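Local coordinates for protein Atg1 tMIT (Kluyveromyces marxianus, PDB 4P1N) that forms the tandem MIT region of a serine/threonine protein kinase that is essential in autophagy and required for the formation of autophagosomes, at residues 109-114 / 233-238; 22-27 / 186-191; 115-120 / 148-153. One frame throughout, in Å; residues are numbered along the deposited sequence.

Contact 1. Residues 109-114 / 233-238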
loop_
_atom_site.group_PDB
_atom_site.type_symbol
_atom_site.label_atom_id
_atom_site.label_comp_id
_atom_site.label_asym_id
_atom_site.label_seq_id
_atom_site.Cartn_x
_atom_site.Cartn_y
_atom_site.Cartn_z
ATOM N N TYR B 109 13.047 7.230 -7.513
ATOM C CA TYR B 109 11.644 7.547 -7.372
ATOM C C TYR B 109 10.968 7.512 -8.747
ATOM O O TYR B 109 9.812 7.117 -8.838
ATOM C CB TYR B 109 11.387 8.907 -6.682
ATOM C CG TYR B 109 11.539 8.868 -5.218
ATOM C CD1 TYR B 109 10.768 7.996 -4.430
ATOM C CD2 TYR B 109 12.529 9.603 -4.594
ATOM C CE1 TYR B 109 10.943 7.910 -3.057
ATOM C CE2 TYR B 109 12.724 9.505 -3.212
ATOM C CZ TYR B 109 11.944 8.647 -2.459
ATOM O OH TYR B 109 12.134 8.607 -1.109
ATOM N N LEU B 110 11.638 7.955 -9.804
ATOM C CA LEU B 110 10.990 7.955 -11.122
ATOM C C LEU B 110 10.781 6.529 -11.623
ATOM O O LEU B 110 9.801 6.248 -12.251
ATOM C CB LEU B 110 11.758 8.750 -12.176
ATOM C CG LEU B 110 11.921 10.254 -11.947
ATOM C CD1 LEU B 110 12.794 10.825 -13.060
ATOM C CD2 LEU B 110 10.608 11.020 -11.991
ATOM N N LYS B 111 11.698 5.622 -11.323
ATOM C CA LYS B 111 11.479 4.261 -11.662
ATOM C C LYS B 111 10.343 3.657 -10.846
ATOM O O LYS B 111 9.497 2.910 -11.398
ATOM C CB LYS B 111 12.771 3.458 -11.513
ATOM C CG LYS B 111 12.646 1.989 -11.849
ATOM C CD LYS B 111 12.303 1.719 -13.304
ATOM C CE LYS B 111 13.466 2.035 -14.254
ATOM N NZ LYS B 111 12.887 2.217 -15.600
ATOM N N SER B 112 10.285 3.973 -9.559
ATOM C CA SER B 112 9.116 3.585 -8.744
ATOM C C SER B 112 7.804 4.010 -9.353
ATOM O O SER B 112 6.849 3.229 -9.482
ATOM C CB SER B 112 9.202 4.108 -7.295
ATOM O OG SER B 112 10.423 3.728 -6.686
ATOM N N LEU B 113 7.749 5.255 -9.756
ATOM C CA LEU B 113 6.561 5.765 -10.415
ATOM C C LEU B 113 6.180 5.027 -11.705
ATOM O O LEU B 113 4.993 4.840 -11.984
ATOM C CB LEU B 113 6.739 7.223 -10.707
ATOM C CG LEU B 113 6.687 8.109 -9.512
ATOM C CD1 LEU B 113 7.264 9.467 -9.886
ATOM C CD2 LEU B 113 5.223 8.249 -9.056
ATOM N N THR B 114 7.162 4.527 -12.442
ATOM C CA THR B 114 6.891 3.804 -13.691
ATOM C C THR B 114 6.212 2.474 -13.324
ATOM O O THR B 114 5.238 2.053 -13.940
ATOM C CB THR B 114 8.193 3.524 -14.524
ATOM O OG1 THR B 114 8.663 4.733 -15.096
ATOM C CG2 THR B 114 7.952 2.559 -15.654
ATOM N N SER B 233 12.444 0.665 -19.698
ATOM C CA SER B 233 12.639 1.960 -20.350
ATOM C C SER B 233 13.025 3.064 -19.374
ATOM O O SER B 233 12.517 3.102 -18.268
ATOM C CB SER B 233 11.373 2.355 -21.093
ATOM O OG SER B 233 11.353 1.608 -22.307
ATOM N N ASN B 234 13.892 3.977 -19.819
ATOM C CA ASN B 234 14.491 4.965 -18.942
ATOM C C ASN B 234 13.684 6.249 -18.978
ATOM O O ASN B 234 13.509 6.863 -20.041
ATOM C CB ASN B 234 15.938 5.218 -19.332
ATOM C CG ASN B 234 16.672 6.092 -18.324
ATOM O OD1 ASN B 234 16.178 7.149 -17.937
ATOM N ND2 ASN B 234 17.862 5.656 -17.900
ATOM N N GLU B 235 13.243 6.685 -17.798
ATOM C CA GLU B 235 12.297 7.744 -17.753
ATOM C C GLU B 235 12.871 9.150 -18.000
ATOM O O GLU B 235 12.120 10.082 -18.102
ATOM C CB GLU B 235 11.345 7.735 -16.521
ATOM C CG GLU B 235 11.327 6.830 -15.308
ATOM C CD GLU B 235 11.888 5.434 -15.353
ATOM O OE1 GLU B 235 11.095 4.438 -15.394
ATOM O OE2 GLU B 235 13.130 5.338 -15.193
ATOM N N VAL B 236 14.186 9.309 -18.109
ATOM C CA VAL B 236 14.731 10.615 -18.467
ATOM C C VAL B 236 15.075 10.661 -19.947
ATOM O O VAL B 236 15.460 11.690 -20.424
ATOM C CB VAL B 236 15.943 11.023 -17.597
ATOM C CG1 VAL B 236 15.518 11.160 -16.130
ATOM C CG2 VAL B 236 17.090 10.037 -17.719
ATOM N N TYR B 237 14.922 9.553 -20.662
ATOM C CA TYR B 237 15.167 9.526 -22.117
ATOM C C TYR B 237 13.863 9.411 -22.879
ATOM O O TYR B 237 13.482 8.336 -23.314
ATOM C CB TYR B 237 16.114 8.399 -22.508
ATOM C CG TYR B 237 17.495 8.617 -21.952
ATOM C CD1 TYR B 237 18.273 9.697 -22.360
ATOM C CD2 TYR B 237 18.002 7.778 -20.988
ATOM C CE1 TYR B 237 19.528 9.907 -21.822
ATOM C CE2 TYR B 237 19.248 7.975 -20.445
ATOM C CZ TYR B 237 20.004 9.032 -20.869
ATOM O OH TYR B 237 21.221 9.179 -20.294
ATOM N N ASP B 238 13.185 10.539 -23.018
ATOM C CA ASP B 238 11.870 10.605 -23.656
ATOM C C ASP B 238 12.071 10.793 -25.162
ATOM O O ASP B 238 12.950 11.534 -25.612
ATOM C CB ASP B 238 10.996 11.712 -23.021
ATOM C CG ASP B 238 9.694 12.020 -23.829
ATOM O OD1 ASP B 238 9.783 12.459 -24.998
ATOM O OD2 ASP B 238 8.583 11.858 -23.281
#
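E235 meets K111 and T114 in a buried polar contact between the two MIT domains, where a turn in the second domain presses its glutamate against helix 95-129 of the first. The carboxylate is held through OE1. K111 NZ donates to E235 OE1 over 2.9 Å, on the syn side, as the core of a salt bridge, and adds a weak bond to OE2. The T114 and E235 side chains point at each other from opposite directions, OG1 of T114 donating to OE1 of E235 over a very short, doubtful 2.5 Å. K111 reaches the carboxylate by bending: CG lies anti to the backbone N (chi1 180°), and the chain then folds at chi2 and chi3. Its ammonium also donates to the carbonyl of L231, so NZ has both a carboxylate and a backbone partner. Nearer its backbone, E235 CG packs on L110 CB at 3.7 Å, and L110 CD1 touches V236 CG1 at 4.1 Å. N234 to Y237 form a type I beta turn, and N234 OD1 accepts from V236 N in an Asx turn, over 2.9 Å and nearly straight at 169°. Around the contact, Y109 packs on helix 137-170, K111 lies against M24 of helix 10-33 and I188 of helix 184-204, the backbones of N234 and Y237 bond to I245, and V236 makes backbone hydrogen bonds to the chain of another protein.

Contact 2. Residues 22-27 / 186-191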
loop_
_atom_site.group_PDB
_atom_site.type_symbol
_atom_site.label_atom_id
_atom_site.label_comp_id
_atom_site.label_asym_id
_atom_site.label_seq_id
_atom_site.Cartn_x
_atom_site.Cartn_y
_atom_site.Cartn_z
ATOM N N PHE B 22 7.694 -1.865 -4.442
ATOM C CA PHE B 22 8.159 -1.781 -3.059
ATOM C C PHE B 22 9.675 -1.780 -2.961
ATOM O O PHE B 22 10.273 -1.011 -2.228
ATOM C CB PHE B 22 7.588 -2.957 -2.228
ATOM C CG PHE B 22 8.073 -2.946 -0.814
ATOM C CD1 PHE B 22 7.447 -2.147 0.134
ATOM C CD2 PHE B 22 9.225 -3.653 -0.439
ATOM C CE1 PHE B 22 7.899 -2.115 1.446
ATOM C CE2 PHE B 22 9.673 -3.647 0.879
ATOM C CZ PHE B 22 9.045 -2.848 1.822
ATOM N N VAL B 23 10.306 -2.701 -3.679
ATOM C CA VAL B 23 11.750 -2.839 -3.630
ATOM C C VAL B 23 12.454 -1.585 -4.182
ATOM O O VAL B 23 13.454 -1.119 -3.670
ATOM C CB VAL B 23 12.143 -4.142 -4.379
ATOM C CG1 VAL B 23 13.579 -4.155 -4.731
ATOM C CG2 VAL B 23 11.834 -5.352 -3.498
ATOM N N MET B 24 11.885 -0.999 -5.209
ATOM C CA MET B 24 12.437 0.198 -5.793
ATOM C C MET B 24 12.196 1.414 -4.861
ATOM O O MET B 24 13.075 2.256 -4.629
ATOM C CB MET B 24 11.822 0.373 -7.196
ATOM C CG MET B 24 12.626 1.260 -8.123
ATOM S SD MET B 24 14.303 0.653 -8.406
ATOM C CE MET B 24 13.982 -0.990 -8.758
ATOM N N TYR B 25 10.996 1.502 -4.317
ATOM C CA TYR B 25 10.678 2.553 -3.398
ATOM C C TYR B 25 11.607 2.510 -2.194
ATOM O O TYR B 25 12.095 3.577 -1.750
ATOM C CB TYR B 25 9.208 2.471 -3.000
ATOM C CG TYR B 25 8.813 3.236 -1.759
ATOM C CD1 TYR B 25 8.450 4.538 -1.834
ATOM C CD2 TYR B 25 8.777 2.611 -0.477
ATOM C CE1 TYR B 25 8.115 5.252 -0.721
ATOM C CE2 TYR B 25 8.410 3.324 0.660
ATOM C CZ TYR B 25 8.050 4.630 0.533
ATOM O OH TYR B 25 7.674 5.384 1.630
ATOM N N SER B 26 11.830 1.316 -1.640
ATOM C CA SER B 26 12.692 1.202 -0.441
ATOM C C SER B 26 14.149 1.601 -0.785
ATOM O O SER B 26 14.848 2.150 0.037
ATOM C CB SER B 26 12.691 -0.209 0.148
ATOM O OG SER B 26 11.379 -0.750 0.228
ATOM N N PHE B 27 14.589 1.338 -2.008
ATOM C CA PHE B 27 15.926 1.760 -2.462
ATOM C C PHE B 27 15.934 3.266 -2.559
ATOM O O PHE B 27 16.797 3.901 -1.981
ATOM C CB PHE B 27 16.282 1.034 -3.780
ATOM C CG PHE B 27 17.695 1.236 -4.291
ATOM C CD1 PHE B 27 18.752 1.626 -3.468
ATOM C CD2 PHE B 27 17.974 0.954 -5.630
ATOM C CE1 PHE B 27 20.057 1.757 -3.978
ATOM C CE2 PHE B 27 19.258 1.066 -6.142
ATOM C CZ PHE B 27 20.314 1.458 -5.307
ATOM N N LYS B 186 22.303 1.262 -13.846
ATOM C CA LYS B 186 23.512 0.929 -13.126
ATOM C C LYS B 186 23.302 0.876 -11.608
ATOM O O LYS B 186 23.761 -0.038 -10.938
ATOM C CB LYS B 186 24.588 1.933 -13.477
ATOM C CG LYS B 186 25.917 1.624 -12.834
ATOM C CD LYS B 186 26.479 2.794 -12.011
ATOM C CE LYS B 186 27.984 2.926 -12.223
ATOM N NZ LYS B 186 28.698 1.710 -11.730
ATOM N N LEU B 187 22.595 1.861 -11.073
ATOM C CA LEU B 187 22.110 1.835 -9.687
ATOM C C LEU B 187 21.390 0.528 -9.338
ATOM O O LEU B 187 21.702 -0.121 -8.376
ATOM C CB LEU B 187 21.131 3.001 -9.481
ATOM C CG LEU B 187 21.551 4.280 -8.743
ATOM C CD1 LEU B 187 23.052 4.437 -8.633
ATOM C CD2 LEU B 187 20.874 5.519 -9.324
ATOM N N ILE B 188 20.394 0.159 -10.125
ATOM C CA ILE B 188 19.627 -1.058 -9.836
ATOM C C ILE B 188 20.524 -2.309 -9.903
ATOM O O ILE B 188 20.526 -3.171 -9.004
ATOM C CB ILE B 188 18.392 -1.136 -10.772
ATOM C CG1 ILE B 188 17.396 0.000 -10.398
ATOM C CG2 ILE B 188 17.747 -2.527 -10.654
ATOM C CD1 ILE B 188 16.477 0.476 -11.541
ATOM N N TYR B 189 21.309 -2.392 -10.971
ATOM C CA TYR B 189 22.215 -3.542 -11.223
ATOM C C TYR B 189 23.220 -3.766 -10.113
ATOM O O TYR B 189 23.293 -4.865 -9.552
ATOM C CB TYR B 189 22.911 -3.315 -12.555
ATOM C CG TYR B 189 23.975 -4.320 -12.959
ATOM C CD1 TYR B 189 23.643 -5.592 -13.376
ATOM C CD2 TYR B 189 25.305 -3.956 -12.988
ATOM C CE1 TYR B 189 24.639 -6.502 -13.778
ATOM C CE2 TYR B 189 26.294 -4.839 -13.407
ATOM C CZ TYR B 189 25.965 -6.111 -13.794
ATOM O OH TYR B 189 26.971 -6.977 -14.189
ATOM N N ASP B 190 23.982 -2.726 -9.789
ATOM C CA ASP B 190 24.954 -2.776 -8.678
ATOM C C ASP B 190 24.305 -3.123 -7.357
ATOM O O ASP B 190 24.843 -3.928 -6.589
ATOM C CB ASP B 190 25.682 -1.440 -8.511
ATOM C CG ASP B 190 26.561 -1.097 -9.703
ATOM O OD1 ASP B 190 26.813 -1.996 -10.514
ATOM O OD2 ASP B 190 26.994 0.063 -9.850
ATOM N N ARG B 191 23.147 -2.511 -7.089
ATOM C CA ARG B 191 22.475 -2.730 -5.831
ATOM C C ARG B 191 21.960 -4.169 -5.739
ATOM O O ARG B 191 22.123 -4.832 -4.709
ATOM C CB ARG B 191 21.336 -1.733 -5.659
ATOM C CG ARG B 191 20.482 -1.937 -4.401
ATOM C CD ARG B 191 21.344 -1.787 -3.157
ATOM N NE ARG B 191 20.514 -1.890 -1.969
ATOM C CZ ARG B 191 20.968 -2.212 -0.764
ATOM N NH1 ARG B 191 22.269 -2.436 -0.578
ATOM N NH2 ARG B 191 20.116 -2.306 0.259
#
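F27 of helix 10-33 reaches across to L187 and R191 of helix 184-204 in a nearly perpendicular helix crossing that joins the two MIT domains; the short axes cross at 98° and come no closer than 12.1 Å, so long side chains must bridge the gap. F27 has CG anti to its backbone N (chi1 -173°), and this torsion carries the ring to helix 184-204. R191 lays its aliphatic part over one face of the ring in a CH-pi contact, CG lying 3.6 Å from the ring centroid and 15° off the normal, while R191 CB comes within 3.4 Å of F27 CZ. At the ring edge, F27 CE2 meets the backbone oxygen of L187 at 3.5 Å. Beside this, M24 curls over so that its SD sits 3.7 Å from I188 CG1, the two side chains crossing at about a right angle. With an alanine at F27, the R191 methylenes would probably lose the ring face they lie on and a gap is likely to open beside L187. The guanidinium runs on past the ring, and one arginine thus serves two chemistries: its methylenes join the apolar interface, whereas its charged end forms a salt bridge with an acidic side chain of another protein's chain.

Contact 3. Residues 115-120 / 148-153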
loop_
_atom_site.group_PDB
_atom_site.type_symbol
_atom_site.label_atom_id
_atom_site.label_comp_id
_atom_site.label_asym_id
_atom_site.label_seq_id
_atom_site.Cartn_x
_atom_site.Cartn_y
_atom_site.Cartn_z
ATOM N N ILE B 115 6.713 1.834 -12.298
ATOM C CA ILE B 115 6.135 0.554 -11.860
ATOM C C ILE B 115 4.746 0.750 -11.281
ATOM O O ILE B 115 3.815 0.020 -11.617
ATOM C CB ILE B 115 7.069 -0.139 -10.859
ATOM C CG1 ILE B 115 8.454 -0.280 -11.476
ATOM C CG2 ILE B 115 6.566 -1.535 -10.520
ATOM C CD1 ILE B 115 9.500 -0.673 -10.442
ATOM N N LEU B 116 4.579 1.771 -10.443
ATOM C CA LEU B 116 3.292 2.065 -9.862
ATOM C C LEU B 116 2.272 2.399 -10.978
ATOM O O LEU B 116 1.140 1.908 -10.951
ATOM C CB LEU B 116 3.416 3.235 -8.821
ATOM C CG LEU B 116 4.297 2.881 -7.586
ATOM C CD1 LEU B 116 4.715 4.132 -6.836
ATOM C CD2 LEU B 116 3.603 1.902 -6.642
ATOM N N ALA B 117 2.652 3.265 -11.913
ATOM C CA ALA B 117 1.781 3.654 -13.044
ATOM C C ALA B 117 1.336 2.455 -13.862
ATOM O O ALA B 117 0.160 2.325 -14.294
ATOM C CB ALA B 117 2.514 4.624 -13.959
ATOM N N SER B 118 2.285 1.575 -14.097
ATOM C CA SER B 118 2.026 0.370 -14.866
ATOM C C SER B 118 0.957 -0.495 -14.180
ATOM O O SER B 118 0.102 -1.081 -14.823
ATOM C CB SER B 118 3.329 -0.403 -15.003
ATOM O OG SER B 118 3.082 -1.591 -15.715
ATOM N N SER B 119 1.060 -0.593 -12.856
ATOM C CA SER B 119 0.047 -1.206 -11.997
ATOM C C SER B 119 -1.359 -0.633 -12.151
ATOM O O SER B 119 -2.353 -1.370 -12.300
ATOM C CB SER B 119 0.498 -1.049 -10.507
ATOM O OG SER B 119 0.344 -2.294 -9.911
ATOM N N MET B 120 -1.465 0.684 -12.095
ATOM C CA MET B 120 -2.765 1.329 -12.210
ATOM C C MET B 120 -3.388 1.103 -13.605
ATOM O O MET B 120 -4.595 0.856 -13.741
ATOM C CB MET B 120 -2.647 2.826 -11.966
ATOM C CG MET B 120 -2.149 3.206 -10.593
ATOM S SD MET B 120 -3.236 2.557 -9.324
ATOM C CE MET B 120 -4.445 3.863 -9.339
ATOM N N ASP B 148 -1.287 5.622 -2.869
ATOM C CA ASP B 148 -0.561 6.321 -1.774
ATOM C C ASP B 148 0.940 6.414 -2.153
ATOM O O ASP B 148 1.572 7.442 -1.997
ATOM C CB ASP B 148 -0.617 5.553 -0.407
ATOM C CG ASP B 148 -2.031 5.323 0.181
ATOM O OD1 ASP B 148 -2.867 6.218 0.048
ATOM O OD2 ASP B 148 -2.275 4.215 0.880
ATOM N N ARG B 149 1.535 5.315 -2.588
ATOM C CA ARG B 149 2.967 5.363 -2.962
ATOM C C ARG B 149 3.243 6.248 -4.155
ATOM O O ARG B 149 4.243 6.980 -4.182
ATOM C CB ARG B 149 3.527 3.964 -3.236
ATOM C CG ARG B 149 3.524 3.085 -2.006
ATOM C CD ARG B 149 4.541 3.503 -0.902
ATOM N NE ARG B 149 4.052 4.596 -0.086
ATOM C CZ ARG B 149 2.972 4.547 0.693
ATOM N NH1 ARG B 149 2.264 3.444 0.824
ATOM N NH2 ARG B 149 2.571 5.608 1.324
ATOM N N PHE B 150 2.329 6.238 -5.120
ATOM C CA PHE B 150 2.449 7.080 -6.307
ATOM C C PHE B 150 2.498 8.550 -5.893
ATOM O O PHE B 150 3.397 9.255 -6.308
ATOM C CB PHE B 150 1.293 6.793 -7.257
ATOM C CG PHE B 150 1.400 7.462 -8.573
ATOM C CD1 PHE B 150 1.013 8.763 -8.720
ATOM C CD2 PHE B 150 1.901 6.788 -9.650
ATOM C CE1 PHE B 150 1.128 9.406 -9.937
ATOM C CE2 PHE B 150 2.009 7.415 -10.898
ATOM C CZ PHE B 150 1.617 8.724 -11.035
ATOM N N ASN B 151 1.568 8.998 -5.044
ATOM C CA ASN B 151 1.503 10.401 -4.593
ATOM C C ASN B 151 2.683 10.785 -3.739
ATOM O O ASN B 151 3.246 11.854 -3.916
ATOM C CB ASN B 151 0.205 10.675 -3.814
ATOM C CG ASN B 151 -1.006 10.576 -4.715
ATOM O OD1 ASN B 151 -0.882 10.761 -5.913
ATOM N ND2 ASN B 151 -2.163 10.304 -4.161
ATOM N N GLU B 152 3.068 9.903 -2.826
ATOM C CA GLU B 152 4.310 10.087 -2.085
ATOM C C GLU B 152 5.562 10.183 -3.003
ATOM O O GLU B 152 6.380 11.112 -2.862
ATOM C CB GLU B 152 4.486 8.962 -1.057
ATOM C CG GLU B 152 5.763 9.069 -0.229
ATOM C CD GLU B 152 5.994 7.853 0.663
ATOM O OE1 GLU B 152 5.114 6.967 0.735
ATOM O OE2 GLU B 152 7.064 7.790 1.287
ATOM N N CYS B 153 5.737 9.233 -3.925
ATOM C CA CYS B 153 6.926 9.245 -4.807
ATOM C C CYS B 153 6.985 10.516 -5.664
ATOM O O CYS B 153 8.088 11.101 -5.915
ATOM C CB CYS B 153 6.962 8.006 -5.717
ATOM S SG CYS B 153 7.329 6.528 -4.756
#
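L116 drives into helix 137-170 between R149, F150 and C153, and the close packing of this contact gathers around its methyl groups. L116 CD1 lies against the backbone, 3.6 Å from F150 N, and reaches C153 SG at 4.1 Å. Its partner F150 turns an edge, not a face, to the first helix: CD2 meets L116 CB at 4.0 Å and CE2 meets A117 CB at 4.2 Å, both methyl and methylene carbons lying near the ring plane. Of the R149 side chain it is CB that touches, 3.8 Å from L116 CD1. Bends at chi2 and chi3 then carry the guanidinium away from the apolar seam to the looser flank, where D148 and E152 are partly exposed. There it grips E152 side-on, NE and NH2 both donating to the single atom E152 OE1, at 2.7 Å from NE, with the acceptor close to the guanidinium plane. NH1 forms a salt bridge to D148 of the second subunit, which closes over this flank. With the short axes 9.9 Å apart and at 144°, the pair packs roughly antiparallel, and A21 of helix 10-33 also touches L116, as expected of the three-helix bundle of an MIT domain.

Overall arrangement
All three contacts are buried, yet they illustrate how chemistry follows position. Contact 3 lies inside the first MIT domain and packs two helices through apolar carbons. Contacts 1 and 2 both join that domain to the second, contact 1 with a buried salt bridge and hydroxyl bond, contact 2 with apolar and CH-pi packing. The centre of contact 2 lies about 4 Å from the centre of the chain, those of contacts 1 and 3 about 10 and 12 Å from it. Contacts 1 and 3 share helix 95-129 and meet where L113 packs on F150; K111 and M24 link contacts 1 and 2. Chains of another protein reach all three, and the second subunit also touches contacts 2 and 3.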